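Local atomic coordinates of microcin B17-processing protein McbC (Escherichia coli str. K-12 substr. MG1655, PDB entry 6GRH), a protein that helps convert the inactive microcin B17 precursor into the active antibiotic peptide, acting as an FMN-binding oxidoreductase of the nitroreductase family. Residues L170-S175 with D240-K245; V234-T239 with P256-F261. One frame throughout, in Å; residues are numbered along the deposited sequence.

Contact 1 (L170-S175 with D240-K245); sequences LYRSLS and DSYVAK
Y242 leaves its helix with CG trans to the backbone N (chi1 -177°), and R172 does the same on the facing helix with its chain extended as far as NE; these torsions bring the ring hydroxyl and NE together on one flank of the helix pair, where the side chains cross at about a right angle. R172 NE donates to Y242 OH over 2.9 Å, but the bond is bent, with an N-H...O angle of 135°, and the guanidinium and ring planes are steeply inclined. The arginine keeps its terminal nitrogens for other partners: NH1 forms a salt bridge with E37. Over one face of the Y242 ring sits S173 CB, 3.8 Å from the centroid and almost on the ring normal, a CH-pi contact. Meanwhile S173 OG turns back to its own helix and donates to L170 O at 3.0 Å, sharing that carbonyl with the backbone L174 N, which arrives from the same face; the buried hydroxyl is thereby satisfied inside its own helix. The two helices, 167-175 and 240-246, run roughly antiparallel in the FMN-binding nitroreductase domain, with local axes 8.5 Å apart and 152° between their directions. Their backbones are nearest at S173 and V243, whose CA atoms are 5.1 Å apart. At this point V243 CG2 lies 3.2 Å from the backbone S173 O. The other branch, CG1, meets L174 CD2 at 3.7 Å, the two side chains crossing at a steep angle. L174 also rests on V259 and F261 of strand 254-263, so this side of the helix pair faces the sheet. On the tyrosine side, L188 of the neighbouring McbB chain packs on Y242, and L94 of that same chain packs on R172.

Contact 2 (V234-T239 with P256-F261); sequences VWAGYT and PLIVQF. With FMN (flavin mononucleotide), chain O.
V259 O receives the backbone N-H of W235 at 2.8 Å, and the CA-H of V234 approaches the same oxygen, with V234 CA 3.5 Å away. The return bond, V259 N to W235 O, measures 3.2 Å and completes an antiparallel hydrogen-bonded pair. W235 and V259 put their side chains on one face of the sheet; V234 and Q260, the adjacent non-hydrogen-bonded pair, use the other. F261 stands edge-on to the indole in a T-shaped pair, planes 76° apart, with its CE2 3.4 Å from W235 CG. The flavin lies against the opposite indole face, W235 CZ3 coming 3.4 Å from FMN N3. In this nitroreductase-type FMN site the residue just after the strand supplies a forked donor: A236 N bonds FMN N5 at 3.1 Å and FMN O4 as well. Beyond it the chain swings through an inverse gamma turn centred on G237. Y238 then folds back, its CG between backbone N and carbonyl carbon (chi1 63°), which lays the ring over V259 CG2, 3.9 Å from the centroid. Its OH makes a weak hydrogen bond to P256 O, next to the classic beta bulge of L257 and I258 opposite Y191. R205 of the second McbC subunit adds a cation-pi contact to Y238. Packing is tight where V234 CG1 meets I258 CG1 at 3.3 Å, close to the dimethylbenzene end of the flavin.

In the fold
The centres of the two contacts are 9 Å apart, and their segments alternate along the chain: 170-175, 234-239, 240-245, 256-261. Strand 231-235, outermost in the sheet within this chain, leads through the turn into helix 240-246, which in turn is followed by strand 254-263, the neighbour of the first strand in that antiparallel sheet. Contact 2 is thus the strand pairing beside the flavin, and contact 1 the helix pair on the side of these strands away from the flavin. They touch where L174 O lies 3.3 Å from both W235 NE1 and Y238 CB. The flavin site is shared between subunits, R117 of the second McbC copy also bonding FMN, while contact 1 borders McbB.

Contact 1 (L170-S175 with D240-K245)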
loop_
_atom_site.group_PDB
_atom_site.type_symbol
_atom_site.label_atom_id
_atom_site.label_comp_id
_atom_site.label_asym_id
_atom_site.label_seq_id
_atom_site.Cartn_x
_atom_site.Cartn_y
_atom_site.Cartn_z
ATOM N N LEU D 170 22.904 5.681 24.236
ATOM C CA LEU D 170 22.570 6.580 23.151
ATOM C C LEU D 170 23.469 6.383 21.975
ATOM O O LEU D 170 22.998 6.373 20.855
ATOM C CB LEU D 170 22.690 8.057 23.543
ATOM C CG LEU D 170 21.485 8.746 24.126
ATOM C CD1 LEU D 170 21.900 10.136 24.585
ATOM C CD2 LEU D 170 20.344 8.801 23.114
ATOM N N TYR D 171 24.773 6.322 22.242
ATOM C CA TYR D 171 25.774 6.091 21.206
ATOM C C TYR D 171 25.510 4.776 20.458
ATOM O O TYR D 171 25.518 4.744 19.229
ATOM C CB TYR D 171 27.187 6.072 21.795
ATOM C CG TYR D 171 28.239 5.731 20.778
ATOM C CD1 TYR D 171 28.719 4.429 20.651
ATOM C CD2 TYR D 171 28.721 6.696 19.901
ATOM C CE1 TYR D 171 29.678 4.108 19.699
ATOM C CE2 TYR D 171 29.691 6.378 18.957
ATOM C CZ TYR D 171 30.162 5.089 18.865
ATOM O OH TYR D 171 31.090 4.779 17.902
ATOM N N ARG D 172 25.268 3.710 21.209
ATOM C CA ARG D 172 24.987 2.405 20.613
ATOM C C ARG D 172 23.788 2.502 19.658
ATOM O O ARG D 172 23.879 2.086 18.499
ATOM C CB ARG D 172 24.757 1.355 21.708
ATOM C CG ARG D 172 24.455 -0.033 21.188
ATOM C CD ARG D 172 24.294 -1.044 22.311
ATOM N NE ARG D 172 23.392 -2.115 21.873
ATOM C CZ ARG D 172 23.750 -3.195 21.168
ATOM N NH1 ARG D 172 25.027 -3.418 20.818
ATOM N NH2 ARG D 172 22.805 -4.076 20.822
ATOM N N SER D 173 22.695 3.099 20.129
ATOM C CA SER D 173 21.477 3.212 19.300
ATOM C C SER D 173 21.665 4.061 18.030
ATOM O O SER D 173 21.182 3.706 16.938
ATOM C CB SER D 173 20.287 3.706 20.137
ATOM O OG SER D 173 20.308 5.119 20.337
ATOM N N LEU D 174 22.385 5.168 18.147
ATOM C CA LEU D 174 22.536 6.088 16.993
ATOM C C LEU D 174 23.538 5.637 15.929
ATOM O O LEU D 174 23.416 6.000 14.784
ATOM C CB LEU D 174 22.945 7.469 17.494
ATOM C CG LEU D 174 21.921 8.237 18.329
ATOM C CD1 LEU D 174 22.542 9.514 18.850
ATOM C CD2 LEU D 174 20.739 8.590 17.477
ATOM N N SER D 175 24.541 4.873 16.319
ATOM C CA SER D 175 25.691 4.586 15.452
ATOM C C SER D 175 25.507 3.316 14.634
ATOM O O SER D 175 26.318 3.027 13.751
ATOM C CB SER D 175 26.964 4.484 16.289
ATOM O OG SER D 175 26.860 3.440 17.241
ATOM N N ASP D 240 15.944 2.670 13.641
ATOM C CA ASP D 240 14.988 3.738 13.946
ATOM C C ASP D 240 14.209 3.498 15.249
ATOM O O ASP D 240 14.073 4.400 16.062
ATOM C CB ASP D 240 14.002 3.978 12.792
ATOM C CG ASP D 240 14.697 4.170 11.434
ATOM O OD1 ASP D 240 15.415 3.243 10.971
ATOM O OD2 ASP D 240 14.513 5.257 10.827
ATOM N N SER D 241 13.710 2.288 15.444
ATOM C CA SER D 241 12.857 2.007 16.581
ATOM C C SER D 241 13.662 2.023 17.884
ATOM O O SER D 241 13.153 2.409 18.939
ATOM C CB SER D 241 12.154 0.672 16.398
ATOM O OG SER D 241 13.104 -0.354 16.315
ATOM N N TYR D 242 14.921 1.632 17.780
ATOM C CA TYR D 242 15.813 1.572 18.929
ATOM C C TYR D 242 16.249 2.991 19.359
ATOM O O TYR D 242 16.255 3.302 20.547
ATOM C CB TYR D 242 17.014 0.724 18.541
ATOM C CG TYR D 242 18.068 0.452 19.578
ATOM C CD1 TYR D 242 17.785 0.409 20.936
ATOM C CD2 TYR D 242 19.368 0.141 19.171
ATOM C CE1 TYR D 242 18.780 0.101 21.866
ATOM C CE2 TYR D 242 20.368 -0.128 20.079
ATOM C CZ TYR D 242 20.070 -0.151 21.418
ATOM O OH TYR D 242 21.087 -0.468 22.294
ATOM N N VAL D 243 16.570 3.833 18.391
ATOM C CA VAL D 243 16.806 5.265 18.653
ATOM C C VAL D 243 15.566 5.900 19.320
ATOM O O VAL D 243 15.679 6.526 20.393
ATOM C CB VAL D 243 17.180 6.007 17.361
ATOM C CG1 VAL D 243 17.199 7.523 17.563
ATOM C CG2 VAL D 243 18.545 5.507 16.881
ATOM N N ALA D 244 14.387 5.671 18.740
ATOM C CA ALA D 244 13.149 6.204 19.316
ATOM C C ALA D 244 12.942 5.767 20.781
ATOM O O ALA D 244 12.672 6.597 21.642
ATOM C CB ALA D 244 11.940 5.851 18.465
ATOM N N LYS D 245 13.098 4.470 21.047
ATOM C CA LYS D 245 12.894 3.890 22.373
ATOM C C LYS D 245 13.880 4.499 23.386
ATOM O O LYS D 245 13.490 4.886 24.511
ATOM C CB LYS D 245 13.091 2.379 22.295
ATOM C CG LYS D 245 13.021 1.588 23.606
ATOM C CD LYS D 245 11.576 1.324 24.012
ATOM C CE LYS D 245 11.513 0.553 25.339
ATOM N NZ LYS D 245 10.486 -0.535 25.287
#

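Contact 2 (V234-T239 with P256-F261)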
loop_
_atom_site.group_PDB
_atom_site.type_symbol
_atom_site.label_atom_id
_atom_site.label_comp_id
_atom_site.label_asym_id
_atom_site.label_seq_id
_atom_site.Cartn_x
_atom_site.Cartn_y
_atom_site.Cartn_z
ATOM N N VAL D 234 26.007 13.631 8.420
ATOM C CA VAL D 234 24.617 13.177 8.364
ATOM C C VAL D 234 24.674 11.668 8.235
ATOM O O VAL D 234 25.534 11.141 7.557
ATOM C CB VAL D 234 23.830 13.855 7.194
ATOM C CG1 VAL D 234 22.355 13.448 7.204
ATOM C CG2 VAL D 234 23.922 15.358 7.296
ATOM N N TRP D 235 23.739 10.972 8.870
ATOM C CA TRP D 235 23.882 9.557 9.094
ATOM C C TRP D 235 22.521 8.855 9.081
ATOM O O TRP D 235 21.644 9.177 9.860
ATOM C CB TRP D 235 24.542 9.392 10.449
ATOM C CG TRP D 235 24.917 8.037 10.847
ATOM C CD1 TRP D 235 24.201 7.171 11.640
ATOM C CD2 TRP D 235 26.167 7.421 10.602
ATOM N NE1 TRP D 235 24.934 6.035 11.873
ATOM C CE2 TRP D 235 26.153 6.167 11.258
ATOM C CE3 TRP D 235 27.314 7.806 9.898
ATOM C CZ2 TRP D 235 27.215 5.291 11.192
ATOM C CZ3 TRP D 235 28.373 6.942 9.845
ATOM C CH2 TRP D 235 28.327 5.688 10.495
ATOM N N ALA D 236 22.401 7.866 8.216
ATOM C CA ALA D 236 21.206 7.042 8.084
ATOM C C ALA D 236 21.364 5.621 8.604
ATOM O O ALA D 236 20.402 4.874 8.620
ATOM C CB ALA D 236 20.794 7.025 6.614
ATOM N N GLY D 237 22.550 5.256 9.074
ATOM C CA GLY D 237 22.846 3.876 9.477
ATOM C C GLY D 237 22.528 3.636 10.947
ATOM O O GLY D 237 23.424 3.395 11.743
ATOM N N TYR D 238 21.250 3.753 11.307
ATOM C CA TYR D 238 20.804 3.496 12.676
ATOM C C TYR D 238 19.512 2.699 12.632
ATOM O O TYR D 238 18.810 2.655 11.595
ATOM C CB TYR D 238 20.632 4.816 13.459
ATOM C CG TYR D 238 19.586 5.720 12.889
ATOM C CD1 TYR D 238 18.252 5.598 13.267
ATOM C CD2 TYR D 238 19.909 6.650 11.911
ATOM C CE1 TYR D 238 17.276 6.401 12.706
ATOM C CE2 TYR D 238 18.963 7.459 11.367
ATOM C CZ TYR D 238 17.639 7.328 11.764
ATOM O OH TYR D 238 16.670 8.133 11.197
ATOM N N THR D 239 19.175 2.127 13.779
ATOM C CA THR D 239 17.959 1.367 13.959
ATOM C C THR D 239 16.896 2.316 14.492
ATOM O O THR D 239 16.961 2.739 15.645
ATOM C CB THR D 239 18.193 0.211 14.947
ATOM O OG1 THR D 239 19.244 -0.622 14.434
ATOM C CG2 THR D 239 16.904 -0.603 15.133
ATOM N N PRO D 256 12.257 9.226 14.199
ATOM C CA PRO D 256 13.522 9.843 13.774
ATOM C C PRO D 256 13.778 9.677 12.267
ATOM O O PRO D 256 13.744 8.569 11.760
ATOM C CB PRO D 256 14.567 9.079 14.600
ATOM C CG PRO D 256 13.963 7.734 14.813
ATOM C CD PRO D 256 12.488 7.974 14.962
ATOM N N LEU D 257 13.976 10.775 11.554
ATOM C CA LEU D 257 14.218 10.734 10.111
ATOM C C LEU D 257 15.692 10.597 9.742
ATOM O O LEU D 257 16.024 9.951 8.757
ATOM C CB LEU D 257 13.631 11.979 9.415
ATOM C CG LEU D 257 12.119 12.096 9.392
ATOM C CD1 LEU D 257 11.679 13.370 8.714
ATOM C CD2 LEU D 257 11.495 10.893 8.715
ATOM N N ILE D 258 16.558 11.245 10.516
ATOM C CA ILE D 258 17.973 11.326 10.200
ATOM C C ILE D 258 18.719 11.750 11.458
ATOM O O ILE D 258 18.175 12.455 12.325
ATOM C CB ILE D 258 18.221 12.270 8.991
ATOM C CG1 ILE D 258 19.558 12.020 8.325
ATOM C CG2 ILE D 258 18.077 13.732 9.364
ATOM C CD1 ILE D 258 19.630 10.704 7.588
ATOM N N VAL D 259 19.941 11.259 11.573
ATOM C CA VAL D 259 20.836 11.591 12.670
ATOM C C VAL D 259 21.992 12.405 12.084
ATOM O O VAL D 259 22.346 12.242 10.909
ATOM C CB VAL D 259 21.325 10.300 13.364
ATOM C CG1 VAL D 259 22.440 10.583 14.372
ATOM C CG2 VAL D 259 20.161 9.597 14.059
ATOM N N GLN D 260 22.561 13.297 12.878
ATOM C CA GLN D 260 23.699 14.105 12.436
ATOM C C GLN D 260 24.694 14.183 13.563
ATOM O O GLN D 260 24.398 14.731 14.628
ATOM C CB GLN D 260 23.262 15.502 12.003
ATOM C CG GLN D 260 24.337 16.321 11.308
ATOM C CD GLN D 260 23.800 17.633 10.773
ATOM O OE1 GLN D 260 22.737 18.102 11.198
ATOM N NE2 GLN D 260 24.565 18.268 9.873
ATOM N N PHE D 261 25.867 13.625 13.327
ATOM C CA PHE D 261 26.928 13.575 14.339
ATOM C C PHE D 261 27.815 14.800 14.245
ATOM O O PHE D 261 28.039 15.308 13.152
ATOM C CB PHE D 261 27.779 12.317 14.145
ATOM C CG PHE D 261 27.064 11.050 14.510
ATOM C CD1 PHE D 261 26.734 10.791 15.835
ATOM C CD2 PHE D 261 26.716 10.126 13.548
ATOM C CE1 PHE D 261 26.079 9.634 16.185
ATOM C CE2 PHE D 261 26.072 8.955 13.897
ATOM C CZ PHE D 261 25.736 8.713 15.214
HETATM N N1 FMN O . 27.776 8.593 5.670
HETATM C C2 FMN O . 28.040 7.425 6.311
HETATM O O2 FMN O . 29.235 7.120 6.475
HETATM N N3 FMN O . 27.061 6.605 6.763
HETATM C C4 FMN O . 25.748 6.903 6.616
HETATM O O4 FMN O . 24.854 6.142 7.047
HETATM C C4A FMN O . 25.376 8.156 5.913
HETATM N N5 FMN O . 24.088 8.521 5.710
HETATM C C5A FMN O . 23.785 9.684 5.075
HETATM C C6 FMN O . 22.449 10.032 4.898
HETATM C C7 FMN O . 22.091 11.211 4.251
HETATM C C7M FMN O . 20.634 11.558 4.070
HETATM C C8 FMN O . 23.150 12.126 3.751
HETATM C C8M FMN O . 22.776 13.404 3.055
HETATM C C9 FMN O . 24.495 11.795 3.926
HETATM C C9A FMN O . 24.865 10.599 4.575
HETATM N N10 FMN O . 26.225 10.224 4.774
HETATM C C10 FMN O . 26.501 9.005 5.440
HETATM C "C1'" FMN O . 27.346 11.059 4.325
HETATM C "C2'" FMN O . 27.617 10.809 2.858
HETATM O "O2'" FMN O . 28.186 9.494 2.697
HETATM C "C3'" FMN O . 28.519 11.917 2.303
HETATM O "O3'" FMN O . 27.813 13.165 2.311
HETATM C "C4'" FMN O . 29.011 11.635 0.886
HETATM O "O4'" FMN O . 29.815 10.454 0.892
HETATM C "C5'" FMN O . 29.857 12.761 0.296
HETATM O "O5'" FMN O . 30.974 13.003 1.149
HETATM P P FMN O . 31.227 14.448 1.791
HETATM O O1P FMN O . 30.024 14.762 2.649
HETATM O O2P FMN O . 32.484 14.239 2.613
HETATM O O3P FMN O . 31.401 15.302 0.574
#